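Local structure of soluble lytic murein transglycosylase (Pseudomonas aeruginosa, 5OHU) at residues L169-G174 against A201-T206; H431-F436 against I442-L447; R489-S494 against Q560-F565. The protein is a lytic transglycosylase that turns over bacterial peptidoglycan by exolytic and endolytic routes, probably acting on the glycosidic bonds of its glycan strands. One frame throughout, in Å; residues are numbered along the deposited sequence.

Interaction 1 of 3, residues L169-G174 against A201-T206; sequences LWQGEG and AQRLPT
Two long polar side chains, Q171 and R203, are brought together by torsions that carry them out from backbones whose nearest CA atoms, those of Q171 and R203 themselves, stand 12.3 Å apart. Q171 starts with CG trans to its own N (chi1 178°) and stays extended beyond CG, so that its amide is thrust straight out from the last turn of helix 161-172. R203 spans the remaining gap less directly: a bend at chi3 (51°) turns NE and the guanidinium group toward the glutamine. The two chains meet at a slant, with amide and guanidinium planes 48° apart, and the amide end arrives at the edge of the guanidinium, near its plane. In the model Q171 NE2 lies 3.4 Å from R203 NH2, but the amide is probably turned over; with its oxygen on the arginine side, the pair may be a hydrogen bond. The contact is a slender bridge at the surface, burying about 53 Å² in all. A bound phosphate, probably from the crystallisation liquor, lies about 5 Å from the R203 side chain.

Both backbones change course here. G174, with positive phi, is the C-prime residue of a Schellman motif that ends helix 161-172, and its N bonds to Q171 O at 3.0 Å. Across the gap, A201 to L204 form a type I beta turn as the chain leaves helix 194-201. The approach of Q171 to R203 thus joins the end of helix 161-172 to the loop between helices 194-201 and 208-219. L204 packs on helix 178-190, W153 of helix 142-153 touches R203 as well as meeting the ring of W170, and the loop residue L176 touches both Q171 and R203.

Interaction 2 of 3, residues H431-F436 against I442-L447; sequences HAARLF and IAQARL
Q444 shows how a glutamine can reach from helix 438-450 to A433 and to F436, which lies in the loop that follows helix 422-433. Its CB points from helix 438-450 toward residues 431-436, and CG, set trans to the backbone N (chi1 -160°), carries the chain in the same sense. CG already skirts the phenyl ring of F436, 4.2 Å from F436 CE2. The next atom, CD, sits 3.9 Å from the same F436 CE2 and nearly as close to CD2, so the amide carbon packs against these two ring atoms. At the tip the two branches part. OE1 comes to 3.6 Å from the methyl CB of A433, whereas NE2 comes to 3.7 Å from F436 CE2 and has the methyl of A432 a little farther off, with 4.3 Å between Q444 NE2 and A432 CB. The two side chains cross at about a right angle, with ring and amide planes 59° apart, which is not a parallel stack. A backbone atom also meets the ring: A432 O lies above one face, offset toward the rim.

None of these contacts across the segments is a hydrogen bond. The polar tip is satisfied elsewhere: NE2 bonds to the backbone O of W429, within helix 422-433, and OE1 bonds to OG of S460 on helix 454-463. Q444 thereby ties three successive helices together, in a range assigned to the L domain and the TPR clan.

The chemistry is that of a buried amide with both ends engaged. Alanine methyls and a phenyl ring lie against it, the two hydrogen bonds are consistent with one orientation of the amide, and they probably repay much of the cost of burying it, while the packing adds nonpolar contact.

Interaction 3 of 3, residues R489-S494 against Q560-F565; sequences RGLHSS and QVHSQF
The close part of this contact is a single CH-pi interaction between L491 and H562. CD2 of L491 rests over one face of the imidazole, 4.0 Å from the ring centroid and 27° off the normal. It leans toward one nitrogen, with L491 CD2 and H562 ND1 3.6 Å apart. The histidine reaches it from helix 547-564 with its ring trans to the backbone N (chi1 -179°), and the leucine and histidine side chains run antiparallel, side by side. L491 also packs on L558 and S559 of that helix, while the H562 ring meets W495 as well.

Toward solvent the fit slackens. Exposed G490, the C-prime residue of the Schellman motif closing helix 479-488, offers only its carbonyl, with G490 O 4.4 Å from H562 CE1. H492, at the N-cap position of helix 493-504, keeps its NE2 6.2 Å from NE2 of H562 and uses ND1 to bond Q629.

With no hydrogen bond between the segments, the turn linking two helices of the SLT domain is probably held here mainly by dispersion, including the weak attraction of a methyl for an aromatic face.

How the interactions relate
The three contacts follow one another along the chain and share no helix. Interaction 1 comes first, among the helices around residues 126-219. Interaction 2 lies in the L-domain range and interaction 3 in the SLT-domain range, the lysozyme-like part. The centres of interactions 1 and 2 are about 49 Å apart, and those of interactions 2 and 3 about 37 Å. Interactions 1 and 3, with centres about 62 Å apart, lie on opposite sides of the chain's centre. No two of them touch; even interactions 2 and 3 keep about 21 Å between nearest atoms. Such dispersal fits a large, predominantly helical protein, in which each contact joins its own local set of helices and loops.

Interaction 1 of 3, residues L169-G174 against A201-T206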
loop_
_atom_site.group_PDB
_atom_site.type_symbol
_atom_site.label_atom_id
_atom_site.label_comp_id
_atom_site.label_asym_id
_atom_site.label_seq_id
_atom_site.Cartn_x
_atom_site.Cartn_y
_atom_site.Cartn_z
ATOM N N LEU A 169 -16.842 -27.103 -16.323
ATOM C CA LEU A 169 -16.200 -27.883 -17.379
ATOM C C LEU A 169 -15.057 -28.705 -16.816
ATOM O O LEU A 169 -14.878 -29.877 -17.170
ATOM C CB LEU A 169 -15.686 -26.969 -18.482
ATOM C CG LEU A 169 -16.767 -26.229 -19.246
ATOM C CD1 LEU A 169 -16.102 -25.180 -20.129
ATOM C CD2 LEU A 169 -17.585 -27.218 -20.070
ATOM N N TRP A 170 -14.283 -28.092 -15.926
ATOM C CA TRP A 170 -13.129 -28.736 -15.314
ATOM C C TRP A 170 -13.560 -29.916 -14.447
ATOM O O TRP A 170 -12.985 -31.006 -14.526
ATOM C CB TRP A 170 -12.406 -27.663 -14.510
ATOM C CG TRP A 170 -11.133 -27.979 -13.876
ATOM C CD1 TRP A 170 -10.005 -28.468 -14.469
ATOM C CD2 TRP A 170 -10.797 -27.715 -12.514
ATOM N NE1 TRP A 170 -8.993 -28.556 -13.540
ATOM C CE2 TRP A 170 -9.460 -28.106 -12.331
ATOM C CE3 TRP A 170 -11.513 -27.211 -11.420
ATOM C CZ2 TRP A 170 -8.818 -28.009 -11.098
ATOM C CZ3 TRP A 170 -10.874 -27.109 -10.200
ATOM C CH2 TRP A 170 -9.535 -27.502 -10.050
ATOM N N GLN A 171 -14.585 -29.714 -13.621
ATOM C CA GLN A 171 -15.166 -30.815 -12.859
ATOM C C GLN A 171 -15.735 -31.891 -13.781
ATOM O O GLN A 171 -15.622 -33.086 -13.493
ATOM C CB GLN A 171 -16.251 -30.275 -11.930
ATOM C CG GLN A 171 -16.979 -31.323 -11.116
ATOM C CD GLN A 171 -18.075 -30.713 -10.273
ATOM O OE1 GLN A 171 -18.801 -29.826 -10.725
ATOM N NE2 GLN A 171 -18.188 -31.167 -9.029
ATOM N N GLY A 172 -16.365 -31.483 -14.885
ATOM C CA GLY A 172 -16.916 -32.449 -15.816
ATOM C C GLY A 172 -15.861 -33.337 -16.443
ATOM O O GLY A 172 -16.148 -34.469 -16.832
ATOM N N GLU A 173 -14.630 -32.845 -16.551
ATOM C CA GLU A 173 -13.537 -33.640 -17.084
ATOM C C GLU A 173 -12.717 -34.301 -15.984
ATOM O O GLU A 173 -11.561 -34.675 -16.218
ATOM C CB GLU A 173 -12.661 -32.780 -17.992
ATOM C CG GLU A 173 -13.456 -32.181 -19.144
ATOM C CD GLU A 173 -12.582 -31.569 -20.212
ATOM O OE1 GLU A 173 -11.380 -31.907 -20.254
ATOM O OE2 GLU A 173 -13.096 -30.744 -21.002
ATOM N N GLY A 174 -13.296 -34.442 -14.788
ATOM C CA GLY A 174 -12.735 -35.284 -13.747
ATOM C C GLY A 174 -11.548 -34.715 -13.016
ATOM O O GLY A 174 -10.773 -35.470 -12.431
ATOM N N ALA A 201 -17.137 -27.185 2.212
ATOM C CA ALA A 201 -17.154 -28.271 3.185
ATOM C C ALA A 201 -18.279 -29.257 2.894
ATOM O O ALA A 201 -18.102 -30.476 3.039
ATOM C CB ALA A 201 -17.281 -27.699 4.601
ATOM N N GLN A 202 -19.435 -28.754 2.457
ATOM C CA GLN A 202 -20.554 -29.613 2.074
ATOM C C GLN A 202 -20.300 -30.385 0.790
ATOM O O GLN A 202 -21.130 -31.217 0.407
ATOM C CB GLN A 202 -21.830 -28.782 1.921
ATOM C CG GLN A 202 -22.420 -28.310 3.240
ATOM C CD GLN A 202 -23.455 -27.218 3.057
ATOM O OE1 GLN A 202 -23.538 -26.596 1.996
ATOM N NE2 GLN A 202 -24.251 -26.978 4.090
ATOM N N ARG A 203 -19.184 -30.144 0.116
ATOM C CA ARG A 203 -18.873 -30.828 -1.129
ATOM C C ARG A 203 -17.727 -31.813 -0.973
ATOM O O ARG A 203 -17.209 -32.306 -1.977
ATOM C CB ARG A 203 -18.554 -29.808 -2.218
ATOM C CG ARG A 203 -19.694 -28.832 -2.484
ATOM C CD ARG A 203 -19.290 -27.837 -3.551
ATOM N NE ARG A 203 -18.768 -28.534 -4.720
ATOM C CZ ARG A 203 -18.215 -27.938 -5.768
ATOM N NH1 ARG A 203 -18.104 -26.616 -5.802
ATOM N NH2 ARG A 203 -17.775 -28.671 -6.780
ATOM N N LEU A 204 -17.326 -32.120 0.259
ATOM C CA LEU A 204 -16.258 -33.083 0.495
ATOM C C LEU A 204 -16.848 -34.482 0.637
ATOM O O LEU A 204 -17.703 -34.694 1.509
ATOM C CB LEU A 204 -15.474 -32.714 1.743
ATOM C CG LEU A 204 -14.690 -31.396 1.750
ATOM C CD1 LEU A 204 -14.258 -31.033 3.184
ATOM C CD2 LEU A 204 -13.484 -31.469 0.835
ATOM N N PRO A 205 -16.435 -35.457 -0.184
ATOM C CA PRO A 205 -17.015 -36.813 -0.054
ATOM C C PRO A 205 -16.669 -37.511 1.250
ATOM O O PRO A 205 -17.547 -38.115 1.869
ATOM C CB PRO A 205 -16.430 -37.563 -1.261
ATOM C CG PRO A 205 -15.970 -36.512 -2.193
ATOM C CD PRO A 205 -15.579 -35.330 -1.375
ATOM N N THR A 206 -15.404 -37.467 1.677
ATOM C CA THR A 206 -14.966 -38.182 2.867
ATOM C C THR A 206 -14.531 -37.280 4.013
ATOM O O THR A 206 -14.424 -37.763 5.145
ATOM C CB THR A 206 -13.797 -39.123 2.535
ATOM O OG1 THR A 206 -12.570 -38.382 2.503
ATOM C CG2 THR A 206 -14.014 -39.789 1.195
#

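Interaction 2 of 3, residues H431-F436 against I442-L447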
loop_
_atom_site.group_PDB
_atom_site.type_symbol
_atom_site.label_atom_id
_atom_site.label_comp_id
_atom_site.label_asym_id
_atom_site.label_seq_id
_atom_site.Cartn_x
_atom_site.Cartn_y
_atom_site.Cartn_z
ATOM N N HIS A 431 -2.875 7.503 -15.148
ATOM C CA HIS A 431 -2.806 6.420 -16.121
ATOM C C HIS A 431 -1.637 6.627 -17.073
ATOM O O HIS A 431 -0.859 5.699 -17.323
ATOM C CB HIS A 431 -4.129 6.298 -16.881
ATOM C CG HIS A 431 -4.160 5.171 -17.869
ATOM N ND1 HIS A 431 -4.223 3.848 -17.488
ATOM C CD2 HIS A 431 -4.133 5.171 -19.225
ATOM C CE1 HIS A 431 -4.237 3.082 -18.565
ATOM N NE2 HIS A 431 -4.181 3.860 -19.631
ATOM N N ALA A 432 -1.478 7.850 -17.578
ATOM C CA ALA A 432 -0.345 8.172 -18.440
ATOM C C ALA A 432 0.986 7.866 -17.759
ATOM O O ALA A 432 1.918 7.359 -18.396
ATOM C CB ALA A 432 -0.408 9.642 -18.845
ATOM N N ALA A 433 1.090 8.151 -16.456
ATOM C CA ALA A 433 2.343 7.913 -15.749
ATOM C C ALA A 433 2.727 6.438 -15.723
ATOM O O ALA A 433 3.913 6.128 -15.567
ATOM C CB ALA A 433 2.255 8.453 -14.323
ATOM N N ARG A 434 1.759 5.525 -15.886
ATOM C CA ARG A 434 2.052 4.097 -15.799
ATOM C C ARG A 434 2.945 3.604 -16.930
ATOM O O ARG A 434 3.451 2.481 -16.854
ATOM C CB ARG A 434 0.750 3.281 -15.758
ATOM C CG ARG A 434 0.013 3.368 -14.416
ATOM C CD ARG A 434 -1.439 3.683 -14.595
ATOM N NE ARG A 434 -2.292 2.493 -14.648
ATOM C CZ ARG A 434 -3.622 2.516 -14.558
ATOM N NH1 ARG A 434 -4.256 3.673 -14.402
ATOM N NH2 ARG A 434 -4.301 1.377 -14.618
ATOM N N LEU A 435 3.156 4.399 -17.974
ATOM C CA LEU A 435 4.047 3.996 -19.049
ATOM C C LEU A 435 5.230 4.930 -19.264
ATOM O O LEU A 435 6.136 4.573 -20.023
ATOM C CB LEU A 435 3.272 3.867 -20.370
ATOM C CG LEU A 435 2.067 2.921 -20.368
ATOM C CD1 LEU A 435 1.274 3.081 -21.654
ATOM C CD2 LEU A 435 2.492 1.468 -20.169
ATOM N N PHE A 436 5.262 6.099 -18.628
ATOM C CA PHE A 436 6.356 7.037 -18.847
ATOM C C PHE A 436 7.675 6.481 -18.312
ATOM O O PHE A 436 7.709 5.727 -17.334
ATOM C CB PHE A 436 6.062 8.378 -18.169
ATOM C CG PHE A 436 5.037 9.217 -18.877
ATOM C CD1 PHE A 436 4.536 8.840 -20.118
ATOM C CD2 PHE A 436 4.591 10.401 -18.304
ATOM C CE1 PHE A 436 3.599 9.632 -20.772
ATOM C CE2 PHE A 436 3.653 11.200 -18.949
ATOM C CZ PHE A 436 3.154 10.814 -20.186
ATOM N N ILE A 442 9.884 12.847 -14.845
ATOM C CA ILE A 442 10.419 14.090 -14.303
ATOM C C ILE A 442 9.772 15.291 -14.986
ATOM O O ILE A 442 9.361 16.254 -14.323
ATOM C CB ILE A 442 11.957 14.105 -14.432
ATOM C CG1 ILE A 442 12.595 13.198 -13.370
ATOM C CG2 ILE A 442 12.495 15.514 -14.316
ATOM C CD1 ILE A 442 13.994 12.753 -13.706
ATOM N N ALA A 443 9.644 15.244 -16.315
ATOM C CA ALA A 443 8.964 16.320 -17.027
ATOM C C ALA A 443 7.517 16.461 -16.566
ATOM O O ALA A 443 7.031 17.582 -16.358
ATOM C CB ALA A 443 9.030 16.077 -18.534
ATOM N N GLN A 444 6.815 15.334 -16.388
ATOM C CA GLN A 444 5.441 15.390 -15.900
ATOM C C GLN A 444 5.377 16.013 -14.509
ATOM O O GLN A 444 4.448 16.772 -14.200
ATOM C CB GLN A 444 4.831 13.989 -15.883
ATOM C CG GLN A 444 3.312 13.973 -15.861
ATOM C CD GLN A 444 2.751 12.626 -15.472
ATOM O OE1 GLN A 444 3.321 11.929 -14.635
ATOM N NE2 GLN A 444 1.626 12.243 -16.080
ATOM N N ALA A 445 6.363 15.700 -13.658
ATOM C CA ALA A 445 6.409 16.294 -12.326
ATOM C C ALA A 445 6.488 17.813 -12.402
ATOM O O ALA A 445 5.799 18.515 -11.650
ATOM C CB ALA A 445 7.593 15.733 -11.532
ATOM N N ARG A 446 7.310 18.341 -13.312
ATOM C CA ARG A 446 7.414 19.792 -13.444
ATOM C C ARG A 446 6.102 20.400 -13.918
ATOM O O ARG A 446 5.687 21.453 -13.421
ATOM C CB ARG A 446 8.549 20.170 -14.396
ATOM C CG ARG A 446 8.894 21.666 -14.388
ATOM C CD ARG A 446 9.481 22.105 -13.043
ATOM N NE ARG A 446 9.115 23.477 -12.692
ATOM C CZ ARG A 446 9.820 24.552 -13.032
ATOM N NH1 ARG A 446 10.935 24.421 -13.735
ATOM N NH2 ARG A 446 9.407 25.760 -12.670
ATOM N N LEU A 447 5.434 19.749 -14.877
ATOM C CA LEU A 447 4.195 20.293 -15.431
ATOM C C LEU A 447 3.103 20.351 -14.372
ATOM O O LEU A 447 2.384 21.351 -14.259
ATOM C CB LEU A 447 3.740 19.457 -16.634
ATOM C CG LEU A 447 4.527 19.602 -17.944
ATOM C CD1 LEU A 447 4.177 18.485 -18.916
ATOM C CD2 LEU A 447 4.281 20.958 -18.599
#

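Interaction 3 of 3, residues R489-S494 against Q560-F565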
loop_
_atom_site.group_PDB
_atom_site.type_symbol
_atom_site.label_atom_id
_atom_site.label_comp_id
_atom_site.label_asym_id
_atom_site.label_seq_id
_atom_site.Cartn_x
_atom_site.Cartn_y
_atom_site.Cartn_z
ATOM N N ARG A 489 -0.015 27.495 18.692
ATOM C CA ARG A 489 -0.102 26.257 19.457
ATOM C C ARG A 489 1.243 25.804 20.024
ATOM O O ARG A 489 1.333 24.701 20.568
ATOM C CB ARG A 489 -0.725 25.154 18.586
ATOM C CG ARG A 489 -2.125 25.492 18.076
ATOM C CD ARG A 489 -3.160 25.347 19.165
ATOM N NE ARG A 489 -3.380 26.602 19.908
ATOM C CZ ARG A 489 -4.003 27.690 19.444
ATOM N NH1 ARG A 489 -4.511 27.714 18.218
ATOM N NH2 ARG A 489 -4.127 28.753 20.223
ATOM N N GLY A 490 2.291 26.612 19.896
ATOM C CA GLY A 490 3.573 26.228 20.482
ATOM C C GLY A 490 4.289 25.068 19.819
ATOM O O GLY A 490 5.018 24.322 20.494
ATOM N N LEU A 491 4.117 24.904 18.509
ATOM C CA LEU A 491 4.735 23.808 17.773
ATOM C C LEU A 491 5.864 24.308 16.885
ATOM O O LEU A 491 5.832 25.443 16.398
ATOM C CB LEU A 491 3.711 23.070 16.900
ATOM C CG LEU A 491 2.449 22.611 17.632
ATOM C CD1 LEU A 491 1.529 21.888 16.671
ATOM C CD2 LEU A 491 2.822 21.695 18.762
ATOM N N HIS A 492 6.867 23.448 16.685
ATOM C CA HIS A 492 7.845 23.701 15.632
ATOM C C HIS A 492 7.092 23.738 14.314
ATOM O O HIS A 492 6.395 22.779 13.968
ATOM C CB HIS A 492 8.931 22.611 15.595
ATOM C CG HIS A 492 9.741 22.479 16.852
ATOM N ND1 HIS A 492 10.829 21.635 16.945
ATOM C CD2 HIS A 492 9.623 23.065 18.068
ATOM C CE1 HIS A 492 11.350 21.712 18.157
ATOM N NE2 HIS A 492 10.634 22.569 18.862
ATOM N N SER A 493 7.188 24.846 13.584
ATOM C CA SER A 493 6.353 24.958 12.389
ATOM C C SER A 493 6.793 23.988 11.291
ATOM O O SER A 493 5.971 23.593 10.462
ATOM C CB SER A 493 6.337 26.401 11.886
ATOM O OG SER A 493 7.284 26.589 10.862
ATOM N N SER A 494 8.059 23.570 11.280
ATOM C CA SER A 494 8.475 22.539 10.342
ATOM C C SER A 494 7.710 21.246 10.575
ATOM O O SER A 494 7.441 20.504 9.627
ATOM C CB SER A 494 9.974 22.282 10.457
ATOM O OG SER A 494 10.305 21.833 11.748
ATOM N N GLN A 560 -2.409 18.862 21.045
ATOM C CA GLN A 560 -2.896 17.976 22.105
ATOM C C GLN A 560 -2.111 16.669 22.147
ATOM O O GLN A 560 -1.696 16.208 23.214
ATOM C CB GLN A 560 -4.382 17.672 21.902
ATOM C CG GLN A 560 -5.323 18.746 22.412
ATOM C CD GLN A 560 -6.792 18.375 22.218
ATOM O OE1 GLN A 560 -7.214 17.969 21.130
ATOM N NE2 GLN A 560 -7.574 18.503 23.286
ATOM N N VAL A 561 -1.940 16.025 20.998
ATOM C CA VAL A 561 -1.143 14.806 20.983
ATOM C C VAL A 561 0.279 15.124 21.438
ATOM O O VAL A 561 0.898 14.364 22.190
ATOM C CB VAL A 561 -1.186 14.165 19.586
ATOM C CG1 VAL A 561 -0.448 12.883 19.598
ATOM C CG2 VAL A 561 -2.629 13.897 19.180
ATOM N N HIS A 562 0.775 16.297 21.056
ATOM C CA HIS A 562 2.126 16.709 21.410
ATOM C C HIS A 562 2.292 16.830 22.926
ATOM O O HIS A 562 3.242 16.282 23.504
ATOM C CB HIS A 562 2.422 18.028 20.687
ATOM C CG HIS A 562 3.791 18.583 20.912
ATOM N ND1 HIS A 562 4.002 19.762 21.591
ATOM C CD2 HIS A 562 5.012 18.180 20.482
ATOM C CE1 HIS A 562 5.292 20.053 21.598
ATOM N NE2 HIS A 562 5.927 19.115 20.921
ATOM N N SER A 563 1.376 17.528 23.602
ATOM C CA SER A 563 1.557 17.615 25.052
ATOM C C SER A 563 1.193 16.319 25.758
ATOM O O SER A 563 1.759 16.027 26.810
ATOM C CB SER A 563 0.776 18.790 25.664
ATOM O OG SER A 563 -0.497 18.915 25.098
ATOM N N GLN A 564 0.317 15.508 25.183
ATOM C CA GLN A 564 0.007 14.224 25.791
ATOM C C GLN A 564 1.237 13.317 25.867
ATOM O O GLN A 564 1.318 12.483 26.773
ATOM C CB GLN A 564 -1.132 13.568 25.012
ATOM C CG GLN A 564 -1.367 12.123 25.318
ATOM C CD GLN A 564 -2.632 11.593 24.677
ATOM O OE1 GLN A 564 -3.171 12.192 23.741
ATOM N NE2 GLN A 564 -3.111 10.460 25.175
ATOM N N PHE A 565 2.214 13.492 24.973
ATOM C CA PHE A 565 3.464 12.739 25.000
ATOM C C PHE A 565 4.643 13.645 25.320
ATOM O O PHE A 565 5.728 13.527 24.733
ATOM C CB PHE A 565 3.671 11.991 23.682
ATOM C CG PHE A 565 2.742 10.828 23.529
ATOM C CD1 PHE A 565 3.014 9.619 24.172
ATOM C CD2 PHE A 565 1.565 10.957 22.815
ATOM C CE1 PHE A 565 2.162 8.546 24.071
ATOM C CE2 PHE A 565 0.693 9.884 22.716
ATOM C CZ PHE A 565 0.998 8.660 23.348
#